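Local structure of purine nucleoside phosphorylase (Thermus thermophilus, 1ODK) at residues His5-Pro10 / Arg39-Arg44; Ala91-Ser96 / Ser203-Asp208; Val128-Val133 / Gly193-Ala198. The protein probably catalyses the phosphate-dependent cleavage of purine nucleosides, giving the free base and a pentose 1-phosphate. All blocks are in the same frame, centred on the assembly; numbering follows the deposited sequence.

Contact 1: His5-Pro10 / Arg39-Arg44; sequences HVRAHP and RYNDHR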
ATOM      1  N   HIS B   5      16.988   6.530  27.232  1.00 16.45           N
ATOM      2  CA  HIS B   5      16.815   5.168  27.718  1.00 18.20           C
ATOM      3  C   HIS B   5      18.086   4.514  28.250  1.00 19.41           C
ATOM      4  O   HIS B   5      18.101   4.006  29.373  1.00 20.53           O
ATOM      5  CB  HIS B   5      16.174   4.335  26.614  1.00 14.49           C
ATOM      6  CG  HIS B   5      14.975   4.992  26.004  1.00 15.58           C
ATOM      7  ND1 HIS B   5      15.070   6.082  25.165  1.00 16.20           N
ATOM      8  CD2 HIS B   5      13.650   4.742  26.143  1.00 16.79           C
ATOM      9  CE1 HIS B   5      13.859   6.475  24.812  1.00 15.78           C
ATOM     10  NE2 HIS B   5      12.979   5.676  25.392  1.00 14.71           N
ATOM     11  N   VAL B   6      19.145   4.510  27.454  1.00 18.03           N
ATOM     12  CA  VAL B   6      20.409   3.945  27.904  1.00 16.96           C
ATOM     13  C   VAL B   6      21.122   5.119  28.568  1.00 18.99           C
ATOM     14  O   VAL B   6      21.813   5.896  27.909  1.00 17.78           O
ATOM     15  CB  VAL B   6      21.251   3.413  26.723  1.00 18.01           C
ATOM     16  CG1 VAL B   6      22.560   2.819  27.240  1.00 15.93           C
ATOM     17  CG2 VAL B   6      20.460   2.356  25.953  1.00 15.03           C
ATOM     18  N   ARG B   7      20.930   5.246  29.879  1.00 20.46           N
ATOM     19  CA  ARG B   7      21.509   6.346  30.643  1.00 24.34           C
ATOM     20  C   ARG B   7      22.969   6.174  31.026  1.00 26.48           C
ATOM     21  O   ARG B   7      23.310   6.012  32.197  1.00 27.15           O
ATOM     22  CB  ARG B   7      20.652   6.600  31.884  1.00 25.67           C
ATOM     23  CG  ARG B   7      19.232   7.010  31.517  1.00 29.96           C
ATOM     24  CD  ARG B   7      18.346   7.223  32.719  1.00 36.91           C
ATOM     25  NE  ARG B   7      17.027   7.694  32.309  1.00 42.85           N
ATOM     26  CZ  ARG B   7      16.023   7.943  33.143  1.00 45.31           C
ATOM     27  NH1 ARG B   7      16.183   7.766  34.448  1.00 45.74           N
ATOM     28  NH2 ARG B   7      14.859   8.372  32.671  1.00 45.68           N
ATOM     29  N   ALA B   8      23.830   6.228  30.019  1.00 27.74           N
ATOM     30  CA  ALA B   8      25.261   6.089  30.220  1.00 29.36           C
ATOM     31  C   ALA B   8      25.941   7.348  29.706  1.00 31.48           C
ATOM     32  O   ALA B   8      25.284   8.258  29.204  1.00 28.87           O
ATOM     33  CB  ALA B   8      25.771   4.877  29.458  1.00 24.20           C
ATOM     34  N   HIS B   9      27.260   7.398  29.847  1.00 35.70           N
ATOM     35  CA  HIS B   9      28.038   8.527  29.362  1.00 39.20           C
ATOM     36  C   HIS B   9      28.962   7.998  28.271  1.00 39.30           C
ATOM     37  O   HIS B   9      29.480   6.888  28.381  1.00 38.32           O
ATOM     38  CB  HIS B   9      28.863   9.139  30.493  1.00 41.90           C
ATOM     39  CG  HIS B   9      29.718  10.288  30.056  1.00 47.80           C
ATOM     40  ND1 HIS B   9      30.754  10.143  29.156  1.00 50.07           N
ATOM     41  CD2 HIS B   9      29.679  11.601  30.378  1.00 48.03           C
ATOM     42  CE1 HIS B   9      31.314  11.319  28.943  1.00 48.95           C
ATOM     43  NE2 HIS B   9      30.682  12.222  29.672  1.00 50.32           N
ATOM     44  N   PRO B  10      29.178   8.782  27.200  1.00 40.24           N
ATOM     45  CA  PRO B  10      30.046   8.358  26.096  1.00 39.19           C
ATOM     46  C   PRO B  10      31.252   7.502  26.491  1.00 38.50           C
ATOM     47  O   PRO B  10      31.549   6.507  25.826  1.00 39.79           O
ATOM     48  CB  PRO B  10      30.438   9.681  25.455  1.00 41.22           C
ATOM     49  CG  PRO B  10      29.155  10.459  25.560  1.00 40.44           C
ATOM     50  CD  PRO B  10      28.686  10.158  26.980  1.00 39.04           C
ATOM     51  N   ARG B  39      28.713  -2.772  34.875  1.00 20.09           N
ATOM     52  CA  ARG B  39      27.417  -2.447  34.291  1.00 18.94           C
ATOM     53  C   ARG B  39      27.267  -0.927  34.290  1.00 20.51           C
ATOM     54  O   ARG B  39      27.225  -0.302  35.351  1.00 20.77           O
ATOM     55  CB  ARG B  39      26.284  -3.093  35.095  1.00 19.23           C
ATOM     56  CG  ARG B  39      24.929  -3.037  34.392  1.00 19.45           C
ATOM     57  CD  ARG B  39      23.917  -3.967  35.045  1.00 23.27           C
ATOM     58  NE  ARG B  39      23.459  -3.474  36.342  1.00 24.33           N
ATOM     59  CZ  ARG B  39      22.652  -4.151  37.154  1.00 24.69           C
ATOM     60  NH1 ARG B  39      22.216  -5.354  36.808  1.00 20.24           N
ATOM     61  NH2 ARG B  39      22.280  -3.620  38.310  1.00 26.23           N
ATOM     62  N   TYR B  40      27.194  -0.330  33.102  1.00 17.53           N
ATOM     63  CA  TYR B  40      27.062   1.117  33.004  1.00 15.99           C
ATOM     64  C   TYR B  40      25.615   1.596  32.953  1.00 16.40           C
ATOM     65  O   TYR B  40      25.355   2.793  33.038  1.00 16.78           O
ATOM     66  CB  TYR B  40      27.835   1.644  31.790  1.00 14.18           C
ATOM     67  CG  TYR B  40      27.383   1.076  30.464  1.00 15.60           C
ATOM     68  CD1 TYR B  40      26.148   1.424  29.915  1.00 12.96           C
ATOM     69  CD2 TYR B  40      28.187   0.176  29.765  1.00 13.70           C
ATOM     70  CE1 TYR B  40      25.722   0.890  28.699  1.00 14.30           C
ATOM     71  CE2 TYR B  40      27.775  -0.361  28.552  1.00 16.93           C
ATOM     72  CZ  TYR B  40      26.541  -0.000  28.025  1.00 14.76           C
ATOM     73  OH  TYR B  40      26.141  -0.521  26.822  1.00 13.84           O
ATOM     74  N   ASN B  41      24.671   0.671  32.810  1.00 15.22           N
ATOM     75  CA  ASN B  41      23.263   1.052  32.776  1.00 14.89           C
ATOM     76  C   ASN B  41      22.329  -0.076  33.152  1.00 12.20           C
ATOM     77  O   ASN B  41      22.548  -1.227  32.782  1.00 13.24           O
ATOM     78  CB  ASN B  41      22.852   1.553  31.381  1.00 15.22           C
ATOM     79  CG  ASN B  41      21.365   1.910  31.307  1.00 17.95           C
ATOM     80  OD1 ASN B  41      20.938   2.934  31.839  1.00 17.59           O
ATOM     81  ND2 ASN B  41      20.573   1.054  30.659  1.00 14.98           N
ATOM     82  N   ASP B  42      21.283   0.260  33.899  1.00 15.67           N
ATOM     83  CA  ASP B  42      20.276  -0.723  34.261  1.00 17.49           C
ATOM     84  C   ASP B  42      18.886  -0.098  34.141  1.00 15.98           C
ATOM     85  O   ASP B  42      17.876  -0.747  34.406  1.00 18.43           O
ATOM     86  CB  ASP B  42      20.516  -1.285  35.673  1.00 20.91           C
ATOM     87  CG  ASP B  42      20.387  -0.242  36.762  1.00 22.41           C
ATOM     88  OD1 ASP B  42      20.650  -0.594  37.929  1.00 32.20           O
ATOM     89  OD2 ASP B  42      20.025   0.914  36.467  1.00 24.16           O
ATOM     90  N   HIS B  43      18.843   1.163  33.719  1.00 14.33           N
ATOM     91  CA  HIS B  43      17.570   1.859  33.546  1.00 16.88           C
ATOM     92  C   HIS B  43      16.702   1.097  32.548  1.00 16.83           C
ATOM     93  O   HIS B  43      17.198   0.621  31.523  1.00 16.04           O
ATOM     94  CB  HIS B  43      17.792   3.283  33.038  1.00 16.49           C
ATOM     95  CG  HIS B  43      16.529   4.081  32.937  1.00 23.18           C
ATOM     96  ND1 HIS B  43      16.025   4.533  31.737  1.00 26.03           N
ATOM     97  CD2 HIS B  43      15.647   4.474  33.887  1.00 21.97           C
ATOM     98  CE1 HIS B  43      14.886   5.168  31.951  1.00 27.50           C
ATOM     99  NE2 HIS B  43      14.635   5.145  33.247  1.00 27.83           N
ATOM    100  N   ARG B  44      15.411   0.987  32.856  1.00 14.50           N
ATOM    101  CA  ARG B  44      14.453   0.263  32.019  1.00 15.38           C
ATOM    102  C   ARG B  44      14.829  -1.199  31.789  1.00 15.31           C
ATOM    103  O   ARG B  44      14.341  -1.842  30.855  1.00 16.53           O
ATOM    104  CB  ARG B  44      14.265   0.973  30.675  1.00 18.46           C
ATOM    105  CG  ARG B  44      13.181   2.053  30.713  1.00 21.49           C
ATOM    106  CD  ARG B  44      13.093   2.810  29.398  1.00 25.27           C
ATOM    107  NE  ARG B  44      11.994   3.774  29.375  1.00 27.38           N
ATOM    108  CZ  ARG B  44      10.707   3.453  29.243  1.00 30.14           C
ATOM    109  NH1 ARG B  44      10.334   2.184  29.121  1.00 28.26           N
ATOM    110  NH2 ARG B  44       9.788   4.410  29.230  1.00 33.98           N
TER
HETATM  111  O   HOH W   1      23.368   4.543  34.579  1.00 35.16           O
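Arg7 and His43 are brought together by their first torsions. His43 CG stands anti to the backbone N (chi1 -176°), which carries the imidazole across to segment 5-10. Arg7 CG is anti to its carbonyl carbon, and the chain then runs extended, laying the guanidinium over the ring. Arg7 is the centre of an inverse gamma turn, set against the classic beta bulge that Tyr40 and Asn41 form facing Gly48. The guanidinium is stacked flat on His43, with centres 3.3 Å apart and planes at 12°. Arg7 CD adds a CH-pi contact over the same ring, and Arg44 CG lies over its opposite face. The ring is also held in its own plane. His43 ND1 donates to His5 O at 3.2 Å, meeting a lone pair in the carbonyl plane, with an N-H...O angle of 157°. Arg7 NE is taken by Ile4 O.

Asn41 points its side chain toward segment 5-10. Its OD1 receives a weak bond from Arg7 N at 3.0 Å and another weak one from His43 N. Its ND2 bonds to Leu46 O. One side-chain amide thus ties both backbones to the following loop.

His5 and Arg44 run side by side, and His5 CD2 lies 3.8 Å from Arg44 NE. His5 ND1 bonds to Glu76. Both residues pack on Met65 of a neighbouring subunit, and the His5 ring also meets Phe159 there edge-to-face. In hexameric relatives a histidine and an arginine from the partner subunit complete the active site. The placement here is consistent with that.

Toward Ala8 the touching is apolar, though the Tyr40 hydroxyl itself is hydrogen-bonded to Gln61. Val6 CG1 meets the ring edge at Tyr40 CE1, 4.0 Å away, and Ala8 CB sits 3.5 Å from Tyr40 CD1.

Contact 2: Ala91-Ser96 / Ser203-Asp208; sequences AGAASS and SNRIGD
Ala91 to Ala93 and Ser203 to Arg205 are the ends of two neighbouring parallel strands of the central sheet. The tight part is backbone, with the Ile206 side chain packed on it. Ser203 N donates to Ala91 O at 2.9 Å. Ala93 N donates to Asn204 O at 2.7 Å, in the plane of that carbonyl. Beyond the last bridge, Ile206 N meets Ala93 O at 3.1 Å and 174°, a nearly straight bond. Gly92 has no side chain, and its CA comes within 3.3 Å of Asn204 O in a CA-H...O contact. Ile206 CG1 lies 3.3 Å from Ala93 O, and its CD1 bends back toward Gly92.

Asn204 CG sits between the backbone N and the carbonyl carbon, and OD1 is turned to the Ser203 hydroxyl. Ser203 OG donates to Asn204 OD1 at 2.8 Å. Asn204 ND2 makes a weak bond to Arg205 O.

The loose side is that of Arg205 and Ser96, both exposed. Arg205 CG only brushes Ala93 CB, at 4.0 Å, and Arg205 NH2 comes no closer than 4.3 Å to Ser96 O. From Arg205 the chain makes a type II turn to Asp208. All three hydrogen bonds between the segments are main-chain, implying a join set by sheet geometry rather than by charge.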
ATOM      1  N   ALA B  91      16.474 -17.313  17.114  1.00 14.30           N
ATOM      2  CA  ALA B  91      15.577 -17.238  15.971  1.00 16.77           C
ATOM      3  C   ALA B  91      14.789 -18.530  15.818  1.00 17.26           C
ATOM      4  O   ALA B  91      15.247 -19.602  16.218  1.00 16.51           O
ATOM      5  CB  ALA B  91      16.374 -16.956  14.698  1.00 13.72           C
ATOM      6  N   GLY B  92      13.593 -18.406  15.250  1.00 15.45           N
ATOM      7  CA  GLY B  92      12.745 -19.561  15.026  1.00 17.61           C
ATOM      8  C   GLY B  92      12.909 -20.013  13.590  1.00 16.83           C
ATOM      9  O   GLY B  92      12.638 -19.252  12.658  1.00 13.98           O
ATOM     10  N   ALA B  93      13.371 -21.246  13.407  1.00 17.15           N
ATOM     11  CA  ALA B  93      13.589 -21.782  12.070  1.00 18.07           C
ATOM     12  C   ALA B  93      12.307 -21.795  11.244  1.00 21.64           C
ATOM     13  O   ALA B  93      11.247 -22.189  11.730  1.00 16.85           O
ATOM     14  CB  ALA B  93      14.165 -23.189  12.158  1.00 17.20           C
ATOM     15  N   ALA B  94      12.417 -21.354   9.994  1.00 23.32           N
ATOM     16  CA  ALA B  94      11.277 -21.332   9.084  1.00 28.43           C
ATOM     17  C   ALA B  94      11.301 -22.617   8.265  1.00 33.56           C
ATOM     18  O   ALA B  94      10.270 -23.077   7.781  1.00 34.29           O
ATOM     19  CB  ALA B  94      11.362 -20.121   8.159  1.00 20.97           C
ATOM     20  N   SER B  95      12.495 -23.186   8.121  1.00 39.70           N
ATOM     21  CA  SER B  95      12.690 -24.415   7.359  1.00 43.10           C
ATOM     22  C   SER B  95      12.885 -25.599   8.298  1.00 43.99           C
ATOM     23  O   SER B  95      13.221 -25.431   9.473  1.00 41.89           O
ATOM     24  CB  SER B  95      13.931 -24.293   6.469  1.00 45.30           C
ATOM     25  OG  SER B  95      14.022 -23.012   5.868  1.00 50.76           O
ATOM     26  N   SER B  96      12.679 -26.799   7.772  1.00 44.90           N
ATOM     27  CA  SER B  96      12.857 -28.012   8.557  1.00 44.38           C
ATOM     28  C   SER B  96      14.333 -28.391   8.511  1.00 43.17           C
ATOM     29  O   SER B  96      14.801 -29.219   9.291  1.00 43.82           O
ATOM     30  CB  SER B  96      12.018 -29.148   7.970  1.00 46.79           C
ATOM     31  OG  SER B  96      12.411 -29.424   6.635  1.00 46.04           O
ATOM     32  N   SER B 203      16.550 -21.378  18.156  1.00 19.60           N
ATOM     33  CA  SER B 203      16.031 -21.824  19.445  1.00 21.75           C
ATOM     34  C   SER B 203      14.777 -22.679  19.322  1.00 24.20           C
ATOM     35  O   SER B 203      14.311 -23.252  20.308  1.00 26.56           O
ATOM     36  CB  SER B 203      15.722 -20.616  20.326  1.00 20.45           C
ATOM     37  OG  SER B 203      14.766 -19.778  19.699  1.00 26.55           O
ATOM     38  N   ASN B 204      14.233 -22.767  18.113  1.00 23.59           N
ATOM     39  CA  ASN B 204      13.016 -23.538  17.891  1.00 24.77           C
ATOM     40  C   ASN B 204      12.575 -23.428  16.441  1.00 24.22           C
ATOM     41  O   ASN B 204      13.216 -22.760  15.634  1.00 22.96           O
ATOM     42  CB  ASN B 204      11.884 -22.991  18.760  1.00 26.44           C
ATOM     43  CG  ASN B 204      11.524 -21.559  18.399  1.00 26.18           C
ATOM     44  OD1 ASN B 204      12.292 -20.628  18.654  1.00 29.83           O
ATOM     45  ND2 ASN B 204      10.362 -21.378  17.783  1.00 28.46           N
ATOM     46  N   ARG B 205      11.462 -24.084  16.132  1.00 25.52           N
ATOM     47  CA  ARG B 205      10.868 -24.049  14.803  1.00 28.41           C
ATOM     48  C   ARG B 205       9.531 -23.335  14.943  1.00 28.19           C
ATOM     49  O   ARG B 205       8.820 -23.531  15.930  1.00 28.88           O
ATOM     50  CB  ARG B 205      10.658 -25.467  14.273  1.00 32.28           C
ATOM     51  CG  ARG B 205      11.942 -26.121  13.794  1.00 39.24           C
ATOM     52  CD  ARG B 205      11.957 -27.607  14.084  1.00 43.39           C
ATOM     53  NE  ARG B 205      13.176 -28.240  13.591  1.00 45.85           N
ATOM     54  CZ  ARG B 205      13.677 -29.368  14.081  1.00 45.33           C
ATOM     55  NH1 ARG B 205      13.064 -29.984  15.083  1.00 45.83           N
ATOM     56  NH2 ARG B 205      14.789 -29.881  13.568  1.00 45.99           N
ATOM     57  N   ILE B 206       9.195 -22.495  13.970  1.00 29.36           N
ATOM     58  CA  ILE B 206       7.937 -21.763  14.018  1.00 29.18           C
ATOM     59  C   ILE B 206       6.794 -22.731  14.288  1.00 30.02           C
ATOM     60  O   ILE B 206       6.666 -23.753  13.616  1.00 27.96           O
ATOM     61  CB  ILE B 206       7.668 -21.017  12.693  1.00 28.36           C
ATOM     62  CG1 ILE B 206       8.810 -20.035  12.411  1.00 27.93           C
ATOM     63  CG2 ILE B 206       6.331 -20.288  12.767  1.00 26.01           C
ATOM     64  CD1 ILE B 206       9.059 -19.042  13.523  1.00 31.65           C
ATOM     65  N   GLY B 207       5.975 -22.409  15.286  1.00 33.31           N
ATOM     66  CA  GLY B 207       4.856 -23.269  15.630  1.00 35.86           C
ATOM     67  C   GLY B 207       5.059 -24.048  16.920  1.00 37.91           C
ATOM     68  O   GLY B 207       4.091 -24.517  17.525  1.00 38.89           O
ATOM     69  N   ASP B 208       6.311 -24.200  17.342  1.00 37.69           N
ATOM     70  CA  ASP B 208       6.610 -24.926  18.573  1.00 38.25           C
ATOM     71  C   ASP B 208       6.125 -24.146  19.791  1.00 38.41           C
ATOM     72  O   ASP B 208       6.360 -22.941  19.905  1.00 36.23           O
ATOM     73  CB  ASP B 208       8.114 -25.179  18.699  1.00 38.33           C
ATOM     74  CG  ASP B 208       8.608 -26.263  17.759  1.00 38.32           C
ATOM     75  OD1 ASP B 208       9.832 -26.511  17.739  1.00 36.04           O
ATOM     76  OD2 ASP B 208       7.775 -26.867  17.049  1.00 38.35           O
TER

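Contact 3: Val128-Val133 / Gly193-Ala198; sequences VPDPEV and GVRTGA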
ATOM      1  N   VAL B 128      20.761  -4.967   5.012  1.00 10.73           N
ATOM      2  CA  VAL B 128      21.940  -5.825   4.983  1.00 12.49           C
ATOM      3  C   VAL B 128      22.980  -5.345   5.994  1.00  9.15           C
ATOM      4  O   VAL B 128      23.054  -4.163   6.318  1.00 11.14           O
ATOM      5  CB  VAL B 128      22.599  -5.867   3.574  1.00 11.90           C
ATOM      6  CG1 VAL B 128      21.691  -6.599   2.595  1.00 12.34           C
ATOM      7  CG2 VAL B 128      22.887  -4.457   3.084  1.00  9.80           C
ATOM      8  N   PRO B 129      23.789  -6.269   6.518  1.00 11.25           N
ATOM      9  CA  PRO B 129      24.820  -5.906   7.494  1.00  9.05           C
ATOM     10  C   PRO B 129      25.964  -5.168   6.802  1.00 11.17           C
ATOM     11  O   PRO B 129      25.973  -5.028   5.575  1.00 12.25           O
ATOM     12  CB  PRO B 129      25.266  -7.261   8.032  1.00  8.90           C
ATOM     13  CG  PRO B 129      25.143  -8.145   6.805  1.00  8.55           C
ATOM     14  CD  PRO B 129      23.793  -7.719   6.252  1.00  8.02           C
ATOM     15  N   ASP B 130      26.912  -4.673   7.588  1.00 11.44           N
ATOM     16  CA  ASP B 130      28.076  -4.017   7.008  1.00 12.78           C
ATOM     17  C   ASP B 130      28.804  -5.169   6.308  1.00 11.61           C
ATOM     18  O   ASP B 130      28.917  -6.258   6.865  1.00 11.75           O
ATOM     19  CB  ASP B 130      28.968  -3.441   8.104  1.00 11.98           C
ATOM     20  CG  ASP B 130      30.310  -3.014   7.573  1.00 16.96           C
ATOM     21  OD1 ASP B 130      30.364  -2.007   6.836  1.00 14.42           O
ATOM     22  OD2 ASP B 130      31.305  -3.701   7.878  1.00 15.77           O
ATOM     23  N   PRO B 131      29.315  -4.950   5.087  1.00 12.50           N
ATOM     24  CA  PRO B 131      29.994  -6.082   4.447  1.00 15.24           C
ATOM     25  C   PRO B 131      31.181  -6.684   5.200  1.00 12.64           C
ATOM     26  O   PRO B 131      31.307  -7.909   5.270  1.00 16.08           O
ATOM     27  CB  PRO B 131      30.365  -5.539   3.056  1.00 16.14           C
ATOM     28  CG  PRO B 131      30.335  -4.044   3.215  1.00 17.62           C
ATOM     29  CD  PRO B 131      29.201  -3.800   4.172  1.00 15.13           C
ATOM     30  N   GLU B 132      32.034  -5.841   5.775  1.00 15.03           N
ATOM     31  CA  GLU B 132      33.197  -6.338   6.510  1.00 19.08           C
ATOM     32  C   GLU B 132      32.793  -7.156   7.739  1.00 16.17           C
ATOM     33  O   GLU B 132      33.348  -8.228   7.989  1.00 15.33           O
ATOM     34  CB  GLU B 132      34.099  -5.175   6.934  1.00 22.34           C
ATOM     35  CG  GLU B 132      34.820  -4.470   5.789  1.00 29.17           C
ATOM     36  CD  GLU B 132      35.778  -5.384   5.036  1.00 38.03           C
ATOM     37  OE1 GLU B 132      36.115  -6.469   5.561  1.00 42.68           O
ATOM     38  OE2 GLU B 132      36.206  -5.010   3.922  1.00 40.88           O
ATOM     39  N   VAL B 133      31.834  -6.647   8.506  1.00 14.80           N
ATOM     40  CA  VAL B 133      31.361  -7.351   9.694  1.00 11.31           C
ATOM     41  C   VAL B 133      30.786  -8.700   9.285  1.00 13.33           C
ATOM     42  O   VAL B 133      31.063  -9.725   9.911  1.00 15.21           O
ATOM     43  CB  VAL B 133      30.269  -6.543  10.431  1.00 12.01           C
ATOM     44  CG1 VAL B 133      29.708  -7.361  11.592  1.00  8.74           C
ATOM     45  CG2 VAL B 133      30.852  -5.234  10.946  1.00 10.59           C
ATOM     46  N   GLY B 193      25.946   5.479   9.525  1.00 16.15           N
ATOM     47  CA  GLY B 193      27.332   5.262   9.152  1.00 17.25           C
ATOM     48  C   GLY B 193      28.162   4.423  10.109  1.00 16.42           C
ATOM     49  O   GLY B 193      29.321   4.742  10.366  1.00 15.81           O
ATOM     50  N   VAL B 194      27.576   3.362  10.653  1.00 13.95           N
ATOM     51  CA  VAL B 194      28.311   2.482  11.552  1.00 12.80           C
ATOM     52  C   VAL B 194      28.247   1.064  10.991  1.00 12.47           C
ATOM     53  O   VAL B 194      27.430   0.774  10.121  1.00 14.63           O
ATOM     54  CB  VAL B 194      27.748   2.518  13.004  1.00 12.00           C
ATOM     55  CG1 VAL B 194      28.070   3.859  13.650  1.00 13.37           C
ATOM     56  CG2 VAL B 194      26.242   2.285  13.008  1.00 10.61           C
ATOM     57  N   ARG B 195      29.114   0.189  11.482  1.00 13.64           N
ATOM     58  CA  ARG B 195      29.168  -1.183  10.996  1.00 12.87           C
ATOM     59  C   ARG B 195      28.368  -2.131  11.865  1.00 13.32           C
ATOM     60  O   ARG B 195      28.617  -2.240  13.066  1.00 12.37           O
ATOM     61  CB  ARG B 195      30.622  -1.638  10.928  1.00 16.82           C
ATOM     62  CG  ARG B 195      31.474  -0.760  10.028  1.00 23.36           C
ATOM     63  CD  ARG B 195      32.919  -1.236   9.973  1.00 29.34           C
ATOM     64  NE  ARG B 195      33.639  -0.593   8.879  1.00 37.53           N
ATOM     65  CZ  ARG B 195      34.887  -0.886   8.527  1.00 43.74           C
ATOM     66  NH1 ARG B 195      35.563  -1.818   9.189  1.00 46.75           N
ATOM     67  NH2 ARG B 195      35.455  -0.253   7.508  1.00 41.73           N
ATOM     68  N   THR B 196      27.414  -2.824  11.248  1.00 11.03           N
ATOM     69  CA  THR B 196      26.563  -3.758  11.970  1.00  9.38           C
ATOM     70  C   THR B 196      26.610  -5.172  11.412  1.00  8.66           C
ATOM     71  O   THR B 196      27.114  -5.417  10.318  1.00 10.13           O
ATOM     72  CB  THR B 196      25.087  -3.288  11.960  1.00 12.29           C
ATOM     73  OG1 THR B 196      24.590  -3.297  10.615  1.00 12.68           O
ATOM     74  CG2 THR B 196      24.977  -1.871  12.514  1.00 10.11           C
ATOM     75  N   GLY B 197      26.066  -6.101  12.183  1.00 11.59           N
ATOM     76  CA  GLY B 197      26.030  -7.487  11.777  1.00  9.05           C
ATOM     77  C   GLY B 197      25.121  -8.236  12.725  1.00  9.22           C
ATOM     78  O   GLY B 197      24.723  -7.708  13.767  1.00 10.20           O
ATOM     79  N   ALA B 198      24.780  -9.466  12.366  1.00 10.08           N
ATOM     80  CA  ALA B 198      23.923 -10.275  13.210  1.00 11.68           C
ATOM     81  C   ALA B 198      24.183 -11.758  13.026  1.00 13.21           C
ATOM     82  O   ALA B 198      24.320 -12.250  11.906  1.00 12.50           O
ATOM     83  CB  ALA B 198      22.445  -9.966  12.918  1.00 10.49           C
TER
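Asp130 and Thr196 make the hydrogen bond of this contact. Asp130 N donates to Thr196 O at 2.8 Å, tilted from the carbonyl plane. Asp130 is also the N-cap of helix 131-144. Its CG is anti to the backbone N (chi1 168°), and Asp130 OD2 accepts from Val133 N at 3.1 Å. The carboxylate thus caps the first turn of the helix beside the strand.

The charged pair is looser. Arg195 crosses Asp130 obliquely, and Arg195 CG touches the carboxylate carbon, Asp130 CG, at 3.5 Å. Asp130 OD2 is 4.0 Å from Arg195 NE and well out of the guanidinium plane, so at most a general attraction of charges is likely there.

Van der Waals contacts complete the join. Val133 spans neighbouring residues of the strand. Val133 CG2 meets Arg195 CB at 3.6 Å, and Val133 CG1 meets Gly197 CA at 3.7 Å. Pro129 CB rests against the carbonyl oxygen Thr196 O at 3.5 Å.

Helix 182-192 ends in a Schellman motif at Gly193, just before the strand. Pro129 O bonds to Arg190 of that helix and to Gln107 of a neighbouring subunit. The strand start packs against helix 131-144 through Val133, which also touches Val86 of strand 84-93, while Leu185 and Phe186 of helix 182-192 pack on Thr196.

Overall arrangement
Contacts 2 and 3 share strand 195-205. Contact 3 holds its start, against a helix, and contact 2 its end, against strand 84-93. Their centres are 25 Å apart. Contact 1 reaches the same sheet through strand 37-41, about 33 Å from contact 2 between centres and on the opposite side of the chain's centre. Contact 2 is the buried one, and its chemistry is main-chain pairing. Contacts 1 and 3 are partly buried, and each touches a different neighbouring subunit. There side chains do more: a stacked arginine and histidine in contact 1, and a helix-capping aspartate beside an arginine in contact 3. Contact 3 lies nearest the chain's centre.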